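Local coordinates for Epf (PDB 4ES8), which acts as a cell-surface adhesin of Streptococcus pyogenes, binding to cells through an N-terminal domain that contains a carbohydrate-binding module and a fibronectin-like domain, at residues A[112-117]-A[178-183]; A[290-295]-A[304-309]. One frame throughout, in Å; residues are numbered along the deposited sequence.

Contact 1: A[112-117]-A[178-183]; sequences HDYKIT and FRTLKE
D113 and R179 meet in a two-pronged salt bridge between neighbouring antiparallel strands. R179 comes side-on, its NE reaching D113 OD1 at 2.8 Å. R179 NH2 lies 3.0 Å from D113 OD2 in an almost straight bond (179°). This second bond uses the syn lone pair of OD2, and the carboxylate and guanidinium planes are only 22° apart. As a directly opposed non-hydrogen-bonded pair they project from the same face, and the short acid and long base reach each other there; the bend of R179 at chi3 (-77°) turns its head onto the acid. NH1 is held by the carbonyl of D240.

The face of Y114 and F178 is mainly apolar. Y114 CB makes an off-centre CH-pi contact with the F178 ring, whose CE1 is also met by I116 CD1 at 3.7 Å, while T180 CG2 touches Y114 CE2 at 3.6 Å. Y114 and F178 form the adjacent hydrogen-bonded pair, with two backbone bonds, and T180 N donates to H112 O at 3.0 Å. Beyond this ladder, T180 OG1 accepts a bond from H112 N while also bonding the carbonyl of I109, and the backbone N of I109 in turn bonds Y114 OH. H112 ND1 pairs with D213, so the buried imidazole has a polar partner. Flanked by strands 202-213 and 154-159, this antiparallel ladder, salt-bridged on one face and aromatic on the other, fits the beta-sandwich architecture common among carbohydrate-binding modules.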
ATOM      1  N   HIS A 112       3.469   1.352  -6.690  1.00  9.50           N
ATOM      2  CA  HIS A 112       2.112   0.866  -6.897  1.00  7.85           C
ATOM      3  C   HIS A 112       1.185   1.760  -6.064  1.00  9.77           C
ATOM      4  O   HIS A 112       1.652   2.443  -5.136  1.00 10.26           O
ATOM      5  CB  HIS A 112       2.003  -0.609  -6.478  1.00  7.88           C
ATOM      6  CG  HIS A 112       2.228  -1.599  -7.590  1.00  9.04           C
ATOM      7  ND1 HIS A 112       1.506  -2.784  -7.641  1.00  9.74           N
ATOM      8  CD2 HIS A 112       3.099  -1.570  -8.632  1.00  9.70           C
ATOM      9  CE1 HIS A 112       1.961  -3.448  -8.694  1.00  9.42           C
ATOM     10  NE2 HIS A 112       2.940  -2.767  -9.317  1.00  9.28           N
ATOM     11  N   ASP A 113      -0.107   1.765  -6.403  1.00  6.91           N
ATOM     12  CA  ASP A 113      -1.136   2.540  -5.723  1.00  6.63           C
ATOM     13  C   ASP A 113      -1.940   1.628  -4.822  1.00  8.89           C
ATOM     14  O   ASP A 113      -2.285   0.503  -5.238  1.00  9.51           O
ATOM     15  CB  ASP A 113      -2.043   3.211  -6.755  1.00  8.93           C
ATOM     16  CG  ASP A 113      -1.325   4.270  -7.566  1.00 15.69           C
ATOM     17  OD1 ASP A 113      -0.581   5.044  -6.981  1.00 16.04           O
ATOM     18  OD2 ASP A 113      -1.465   4.271  -8.793  1.00 19.72           O
ATOM     19  N   TYR A 114      -2.244   2.102  -3.591  1.00  7.41           N
ATOM     20  CA  TYR A 114      -2.971   1.295  -2.620  1.00  7.47           C
ATOM     21  C   TYR A 114      -4.146   2.057  -2.048  1.00 10.46           C
ATOM     22  O   TYR A 114      -4.153   3.301  -2.041  1.00  9.12           O
ATOM     23  CB  TYR A 114      -2.035   0.834  -1.491  1.00  7.78           C
ATOM     24  CG  TYR A 114      -0.971  -0.116  -2.003  1.00  7.13           C
ATOM     25  CD1 TYR A 114      -1.226  -1.481  -2.113  1.00  8.12           C
ATOM     26  CD2 TYR A 114       0.261   0.359  -2.460  1.00  8.03           C
ATOM     27  CE1 TYR A 114      -0.270  -2.358  -2.635  1.00  8.24           C
ATOM     28  CE2 TYR A 114       1.222  -0.507  -2.991  1.00  8.83           C
ATOM     29  CZ  TYR A 114       0.948  -1.860  -3.082  1.00 10.80           C
ATOM     30  OH  TYR A 114       1.903  -2.704  -3.609  1.00 10.52           O
ATOM     31  N   LYS A 115      -5.147   1.296  -1.593  1.00  6.65           N
ATOM     32  CA  LYS A 115      -6.358   1.833  -0.981  0.50  6.55           C
ATOM     33  C   LYS A 115      -6.556   1.177   0.369  1.00  8.58           C
ATOM     34  O   LYS A 115      -6.787  -0.034   0.422  1.00  7.09           O
ATOM     35  CB  LYS A 115      -7.586   1.595  -1.880  0.50  8.30           C
ATOM     36  CG  LYS A 115      -8.919   2.025  -1.249  0.50  8.32           C
ATOM     37  CD  LYS A 115     -10.125   1.494  -2.035  0.50  7.50           C
ATOM     38  CE  LYS A 115     -11.425   2.073  -1.512  0.50 12.12           C
ATOM     39  NZ  LYS A 115     -12.609   1.580  -2.270  0.50 19.01           N
ATOM     40  N   ILE A 116      -6.457   1.963   1.436  1.00  7.33           N
ATOM     41  CA  ILE A 116      -6.692   1.504   2.802  1.00  6.48           C
ATOM     42  C   ILE A 116      -8.107   1.887   3.177  1.00  9.89           C
ATOM     43  O   ILE A 116      -8.547   3.017   2.896  1.00  9.37           O
ATOM     44  CB  ILE A 116      -5.687   2.167   3.775  1.00  9.03           C
ATOM     45  CG1 ILE A 116      -4.258   1.684   3.580  1.00  8.06           C
ATOM     46  CG2 ILE A 116      -6.138   2.023   5.244  1.00 10.54           C
ATOM     47  CD1 ILE A 116      -3.223   2.524   4.400  1.00  9.70           C
ATOM     48  N   THR A 117      -8.825   0.965   3.848  1.00  6.96           N
ATOM     49  CA  THR A 117     -10.155   1.262   4.369  1.00  6.19           C
ATOM     50  C   THR A 117     -10.198   0.790   5.798  1.00  8.82           C
ATOM     51  O   THR A 117      -9.550  -0.195   6.146  1.00  8.02           O
ATOM     52  CB  THR A 117     -11.263   0.616   3.527  1.00 10.73           C
ATOM     53  OG1 THR A 117     -11.051  -0.796   3.432  1.00 10.38           O
ATOM     54  CG2 THR A 117     -11.353   1.218   2.119  1.00  9.85           C
ATOM     55  N   PHE A 178      -2.783   6.045  -1.494  1.00  8.09           N
ATOM     56  CA  PHE A 178      -1.420   6.547  -1.566  1.00  7.86           C
ATOM     57  C   PHE A 178      -0.649   5.734  -2.571  1.00 10.60           C
ATOM     58  O   PHE A 178      -1.063   4.630  -2.939  1.00 10.67           O
ATOM     59  CB  PHE A 178      -0.704   6.518  -0.199  1.00  8.90           C
ATOM     60  CG  PHE A 178      -0.438   5.133   0.330  1.00  8.55           C
ATOM     61  CD1 PHE A 178      -1.453   4.392   0.935  1.00 10.23           C
ATOM     62  CD2 PHE A 178       0.821   4.553   0.207  1.00  9.05           C
ATOM     63  CE1 PHE A 178      -1.208   3.095   1.405  1.00 11.39           C
ATOM     64  CE2 PHE A 178       1.064   3.260   0.688  1.00 10.96           C
ATOM     65  CZ  PHE A 178       0.049   2.545   1.289  1.00  9.66           C
ATOM     66  N   ARG A 179       0.500   6.264  -2.964  1.00  6.69           N
ATOM     67  CA  ARG A 179       1.441   5.562  -3.843  1.00  6.55           C
ATOM     68  C   ARG A 179       2.719   5.281  -3.065  1.00 10.20           C
ATOM     69  O   ARG A 179       3.229   6.175  -2.373  1.00 10.08           O
ATOM     70  CB  ARG A 179       1.758   6.430  -5.086  1.00  7.37           C
ATOM     71  CG  ARG A 179       2.779   5.812  -6.027  1.00 10.42           C
ATOM     72  CD  ARG A 179       2.841   6.573  -7.356  1.00 12.06           C
ATOM     73  NE  ARG A 179       1.681   6.204  -8.174  1.00 11.71           N
ATOM     74  CZ  ARG A 179       1.419   6.680  -9.389  1.00 22.11           C
ATOM     75  NH1 ARG A 179       2.225   7.576  -9.949  1.00 17.67           N
ATOM     76  NH2 ARG A 179       0.353   6.257 -10.054  1.00 14.79           N
ATOM     77  N   THR A 180       3.271   4.055  -3.174  1.00  6.93           N
ATOM     78  CA  THR A 180       4.521   3.777  -2.457  1.00  6.49           C
ATOM     79  C   THR A 180       5.771   4.360  -3.148  1.00  9.59           C
ATOM     80  O   THR A 180       5.861   4.402  -4.392  1.00  8.94           O
ATOM     81  CB  THR A 180       4.724   2.287  -2.357  1.00  9.44           C
ATOM     82  OG1 THR A 180       4.653   1.724  -3.689  1.00  9.35           O
ATOM     83  CG2 THR A 180       3.714   1.632  -1.419  1.00  8.69           C
ATOM     84  N   LEU A 181       6.752   4.750  -2.325  1.00  8.76           N
ATOM     85  CA  LEU A 181       8.058   5.233  -2.805  1.00  9.64           C
ATOM     86  C   LEU A 181       9.118   4.136  -2.675  1.00 14.30           C
ATOM     87  O   LEU A 181      10.227   4.271  -3.222  1.00 15.90           O
ATOM     88  CB  LEU A 181       8.493   6.501  -2.025  1.00 10.27           C
ATOM     89  CG  LEU A 181       7.583   7.713  -2.248  1.00 13.07           C
ATOM     90  CD1 LEU A 181       7.979   8.877  -1.371  1.00 13.02           C
ATOM     91  CD2 LEU A 181       7.503   8.137  -3.746  1.00 16.68           C
ATOM     92  N   LYS A 182       8.816   3.083  -1.896  1.00 11.04           N
ATOM     93  CA  LYS A 182       9.723   1.966  -1.640  1.00 11.69           C
ATOM     94  C   LYS A 182       9.011   0.634  -1.793  1.00 13.70           C
ATOM     95  O   LYS A 182       7.786   0.599  -1.772  1.00 12.91           O
ATOM     96  CB  LYS A 182      10.252   2.032  -0.180  1.00 13.67           C
ATOM     97  CG  LYS A 182      10.998   3.306   0.217  1.00 24.17           C
ATOM     98  CD  LYS A 182      11.480   3.226   1.661  1.00 31.09           C
ATOM     99  CE  LYS A 182      12.386   4.383   2.018  1.00 46.80           C
ATOM    100  NZ  LYS A 182      13.155   4.112   3.260  1.00 58.14           N
ATOM    101  N   GLU A 183       9.788  -0.446  -1.885  1.00 11.75           N
ATOM    102  CA  GLU A 183       9.317  -1.829  -1.807  1.00 11.78           C
ATOM    103  C   GLU A 183       9.383  -2.258  -0.343  1.00 16.41           C
ATOM    104  O   GLU A 183      10.343  -1.903   0.356  1.00 20.36           O
ATOM    105  CB  GLU A 183      10.184  -2.768  -2.659  1.00 13.09           C
ATOM    106  CG  GLU A 183       9.760  -4.227  -2.539  1.00 19.55           C
ATOM    107  CD  GLU A 183      10.597  -5.187  -3.352  1.00 36.82           C
ATOM    108  OE1 GLU A 183      10.835  -4.893  -4.543  1.00 21.01           O
ATOM    109  OE2 GLU A 183      11.026  -6.224  -2.797  1.00 39.35           O
TER

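Contact 2: A[290-295]-A[304-309]; sequences KLKVSI and SKDFFF
F309 CG sits between its backbone N and carbonyl carbon (chi1 71°), which carries the ring across to L291 and V293: L291 CB lies over one face, near the ring's periphery, and V293 CG2 meets the edge in plane, 3.8 Å from CE1. S304 OG takes the same position on its own residue, 2.9 Å from I295 N. A short serine fits here because its hydroxyl stands in for a backbone acceptor, while S304 N bonds I295 O and OG donates to the carbonyl of K305.

Paired backbone bonds join L291 to F309 and V293 to F307; the V293 N to F307 O bond is 2.7 Å long. On the face of K292 and F308 the two side chains run side by side, the lysine methylenes lying along the exposed ring, with K292 CG 3.8 Å from F308 CE1. K292 NZ stays 4.2 Å from D306 OD2, too long for a salt bridge, but one water links it to D306 OD1; a second ties that oxygen to S294 OG and S304 O. K292 also makes a cation-pi contact with F253 of strand 248-253.

The contact is a beta hairpin at one side of a four-stranded sheet. Strand 290-297 runs between 307-310 and 248-253, and V293 and F309 both pack on L220 of strand 219-224 and L234 of strand 231-237.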
ATOM      1  N   LYS A 290      -2.695  -6.732 -37.679  1.00 13.23           N
ATOM      2  CA  LYS A 290      -3.004  -6.018 -36.453  1.00 13.50           C
ATOM      3  C   LYS A 290      -2.900  -6.969 -35.276  1.00 15.99           C
ATOM      4  O   LYS A 290      -3.785  -7.792 -35.049  1.00 15.61           O
ATOM      5  CB  LYS A 290      -4.411  -5.394 -36.508  1.00 16.90           C
ATOM      6  CG  LYS A 290      -4.507  -4.162 -37.394  1.00 28.10           C
ATOM      7  CD  LYS A 290      -5.952  -3.632 -37.462  1.00 43.63           C
ATOM      8  CE  LYS A 290      -6.387  -2.871 -36.227  1.00 62.53           C
ATOM      9  NZ  LYS A 290      -7.833  -2.520 -36.278  1.00 76.22           N
ATOM     10  N   LEU A 291      -1.817  -6.858 -34.522  1.00 13.18           N
ATOM     11  CA  LEU A 291      -1.656  -7.659 -33.315  1.00 11.47           C
ATOM     12  C   LEU A 291      -2.357  -6.952 -32.171  1.00 13.36           C
ATOM     13  O   LEU A 291      -2.488  -5.727 -32.195  1.00 13.16           O
ATOM     14  CB  LEU A 291      -0.173  -7.873 -32.972  1.00 11.35           C
ATOM     15  CG  LEU A 291       0.709  -8.475 -34.092  1.00 14.23           C
ATOM     16  CD1 LEU A 291       2.155  -8.601 -33.633  1.00 14.81           C
ATOM     17  CD2 LEU A 291       0.189  -9.861 -34.544  1.00 16.01           C
ATOM     18  N   LYS A 292      -2.787  -7.714 -31.160  1.00  9.79           N
ATOM     19  CA  LYS A 292      -3.487  -7.156 -30.006  1.00 10.03           C
ATOM     20  C   LYS A 292      -2.674  -7.361 -28.749  1.00 12.02           C
ATOM     21  O   LYS A 292      -2.087  -8.437 -28.539  1.00 12.46           O
ATOM     22  CB  LYS A 292      -4.864  -7.820 -29.846  1.00 11.57           C
ATOM     23  CG  LYS A 292      -5.697  -7.298 -28.669  1.00  9.72           C
ATOM     24  CD  LYS A 292      -7.109  -7.899 -28.633  1.00 15.25           C
ATOM     25  CE  LYS A 292      -7.143  -9.386 -28.323  1.00 20.00           C
ATOM     26  NZ  LYS A 292      -8.545  -9.864 -28.154  1.00 24.90           N
ATOM     27  N   VAL A 293      -2.672  -6.335 -27.896  1.00 10.13           N
ATOM     28  CA  VAL A 293      -2.021  -6.396 -26.591  1.00 10.49           C
ATOM     29  C   VAL A 293      -3.073  -6.108 -25.523  1.00 11.38           C
ATOM     30  O   VAL A 293      -3.780  -5.104 -25.618  1.00 11.19           O
ATOM     31  CB  VAL A 293      -0.826  -5.420 -26.483  1.00 13.26           C
ATOM     32  CG1 VAL A 293      -0.298  -5.364 -25.051  1.00 13.94           C
ATOM     33  CG2 VAL A 293       0.294  -5.815 -27.451  1.00 13.46           C
ATOM     34  N   SER A 294      -3.144  -6.974 -24.502  1.00 10.17           N
ATOM     35  CA  SER A 294      -3.999  -6.787 -23.324  1.00  9.85           C
ATOM     36  C   SER A 294      -3.099  -6.833 -22.094  1.00 12.66           C
ATOM     37  O   SER A 294      -2.278  -7.736 -21.992  1.00 11.60           O
ATOM     38  CB  SER A 294      -5.080  -7.856 -23.256  1.00 12.35           C
ATOM     39  OG  SER A 294      -5.841  -7.694 -22.067  1.00 16.82           O
ATOM     40  N   ILE A 295      -3.238  -5.855 -21.167  1.00  8.38           N
ATOM     41  CA  ILE A 295      -2.361  -5.814 -19.997  1.00  8.69           C
ATOM     42  C   ILE A 295      -3.204  -5.962 -18.738  1.00 11.37           C
ATOM     43  O   ILE A 295      -4.131  -5.174 -18.508  1.00 12.44           O
ATOM     44  CB  ILE A 295      -1.522  -4.512 -19.988  1.00 11.21           C
ATOM     45  CG1 ILE A 295      -0.684  -4.376 -21.307  1.00 10.78           C
ATOM     46  CG2 ILE A 295      -0.591  -4.451 -18.763  1.00 12.45           C
ATOM     47  CD1 ILE A 295       0.078  -3.070 -21.500  1.00 13.22           C
ATOM     48  N   SER A 304      -6.449  -3.546 -18.747  1.00  9.87           N
ATOM     49  CA  SER A 304      -6.405  -2.427 -19.681  1.00  9.76           C
ATOM     50  C   SER A 304      -7.415  -2.604 -20.792  1.00 13.66           C
ATOM     51  O   SER A 304      -7.996  -3.688 -20.966  1.00 12.72           O
ATOM     52  CB  SER A 304      -5.026  -2.395 -20.353  1.00 11.38           C
ATOM     53  OG  SER A 304      -4.885  -3.477 -21.273  1.00 12.96           O
ATOM     54  N   LYS A 305      -7.561  -1.547 -21.597  1.00 13.49           N
ATOM     55  CA  LYS A 305      -8.320  -1.616 -22.843  0.50 13.35           C
ATOM     56  C   LYS A 305      -7.501  -2.490 -23.784  1.00 16.49           C
ATOM     57  O   LYS A 305      -6.306  -2.699 -23.517  1.00 13.31           O
ATOM     58  CB  LYS A 305      -8.487  -0.202 -23.445  0.50 15.96           C
ATOM     59  CG  LYS A 305      -9.438   0.727 -22.705  0.50 27.59           C
ATOM     60  CD  LYS A 305      -9.478   2.084 -23.399  0.50 37.78           C
ATOM     61  CE  LYS A 305     -10.512   3.010 -22.810  0.50 51.11           C
ATOM     62  NZ  LYS A 305     -10.582   4.292 -23.560  0.50 58.50           N
ATOM     63  N   ASP A 306      -8.077  -2.950 -24.898  1.00 13.36           N
ATOM     64  CA  ASP A 306      -7.278  -3.696 -25.859  1.00 12.73           C
ATOM     65  C   ASP A 306      -6.460  -2.701 -26.654  1.00 14.79           C
ATOM     66  O   ASP A 306      -6.998  -1.675 -27.066  1.00 15.15           O
ATOM     67  CB  ASP A 306      -8.180  -4.505 -26.810  1.00 13.51           C
ATOM     68  CG  ASP A 306      -8.843  -5.715 -26.190  1.00 18.97           C
ATOM     69  OD1 ASP A 306      -8.284  -6.269 -25.215  1.00 15.80           O
ATOM     70  OD2 ASP A 306      -9.883  -6.161 -26.735  1.00 25.80           O
ATOM     71  N   PHE A 307      -5.164  -2.982 -26.850  1.00 10.00           N
ATOM     72  CA  PHE A 307      -4.293  -2.131 -27.682  1.00 10.22           C
ATOM     73  C   PHE A 307      -3.965  -2.877 -28.961  1.00 13.77           C
ATOM     74  O   PHE A 307      -3.886  -4.106 -28.947  1.00 13.77           O
ATOM     75  CB  PHE A 307      -2.991  -1.774 -26.955  1.00 11.95           C
ATOM     76  CG  PHE A 307      -3.202  -1.142 -25.604  1.00 12.75           C
ATOM     77  CD1 PHE A 307      -3.619   0.177 -25.494  1.00 16.14           C
ATOM     78  CD2 PHE A 307      -3.044  -1.886 -24.444  1.00 13.08           C
ATOM     79  CE1 PHE A 307      -3.855   0.747 -24.242  1.00 16.02           C
ATOM     80  CE2 PHE A 307      -3.251  -1.308 -23.192  1.00 16.61           C
ATOM     81  CZ  PHE A 307      -3.690  -0.003 -23.103  1.00 15.80           C
ATOM     82  N   PHE A 308      -3.739  -2.147 -30.053  1.00 13.34           N
ATOM     83  CA  PHE A 308      -3.421  -2.765 -31.343  1.00 12.89           C
ATOM     84  C   PHE A 308      -2.265  -2.063 -32.001  1.00 17.14           C
ATOM     85  O   PHE A 308      -2.116  -0.837 -31.890  1.00 17.39           O
ATOM     86  CB  PHE A 308      -4.645  -2.708 -32.286  1.00 14.19           C
ATOM     87  CG  PHE A 308      -5.887  -3.364 -31.745  1.00 14.77           C
ATOM     88  CD1 PHE A 308      -6.135  -4.711 -31.973  1.00 16.69           C
ATOM     89  CD2 PHE A 308      -6.791  -2.644 -30.962  1.00 16.43           C
ATOM     90  CE1 PHE A 308      -7.281  -5.326 -31.453  1.00 17.36           C
ATOM     91  CE2 PHE A 308      -7.922  -3.263 -30.425  1.00 17.74           C
ATOM     92  CZ  PHE A 308      -8.166  -4.598 -30.684  1.00 16.48           C
ATOM     93  N   PHE A 309      -1.468  -2.833 -32.750  1.00 12.15           N
ATOM     94  CA  PHE A 309      -0.386  -2.279 -33.536  1.00 12.10           C
ATOM     95  C   PHE A 309      -0.172  -3.189 -34.724  1.00 17.08           C
ATOM     96  O   PHE A 309      -0.484  -4.383 -34.656  1.00 14.87           O
ATOM     97  CB  PHE A 309       0.915  -2.068 -32.720  1.00 12.88           C
ATOM     98  CG  PHE A 309       1.649  -3.326 -32.320  1.00 13.06           C
ATOM     99  CD1 PHE A 309       1.278  -4.036 -31.178  1.00 14.76           C
ATOM    100  CD2 PHE A 309       2.733  -3.790 -33.066  1.00 14.72           C
ATOM    101  CE1 PHE A 309       1.956  -5.207 -30.813  1.00 15.06           C
ATOM    102  CE2 PHE A 309       3.437  -4.937 -32.674  1.00 17.50           C
ATOM    103  CZ  PHE A 309       3.044  -5.641 -31.555  1.00 16.40           C
TER
HETATM  104  O   HOH W   1      -8.264  -8.950 -25.290  1.00 31.94           O
HETATM  105  O   HOH W   2      -7.727  -5.984 -22.647  1.00 19.46           O

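Both segments of contact 1 precede those of contact 2 in the sequence. Their centres are about 27 Å apart and their nearest atoms about 10 Å apart, without touching. Contact 1 joins strands 113-123 and 172-180, inner neighbours in a seven-stranded antiparallel sheet near the centre of the chain. Contact 2 belongs to a separate four-stranded sheet and pairs inner strand 290-297 with outermost strand 307-310. One bridges sequence-distant strands, the other a local hairpin. The two sheets lie in successive parts of an elongated chain, consistent with a carbohydrate-binding module followed by a fibronectin-like domain. H112 NE2 bonds the carbonyl of E246, just before strand 248-253, so contact 1 borders the junction between them.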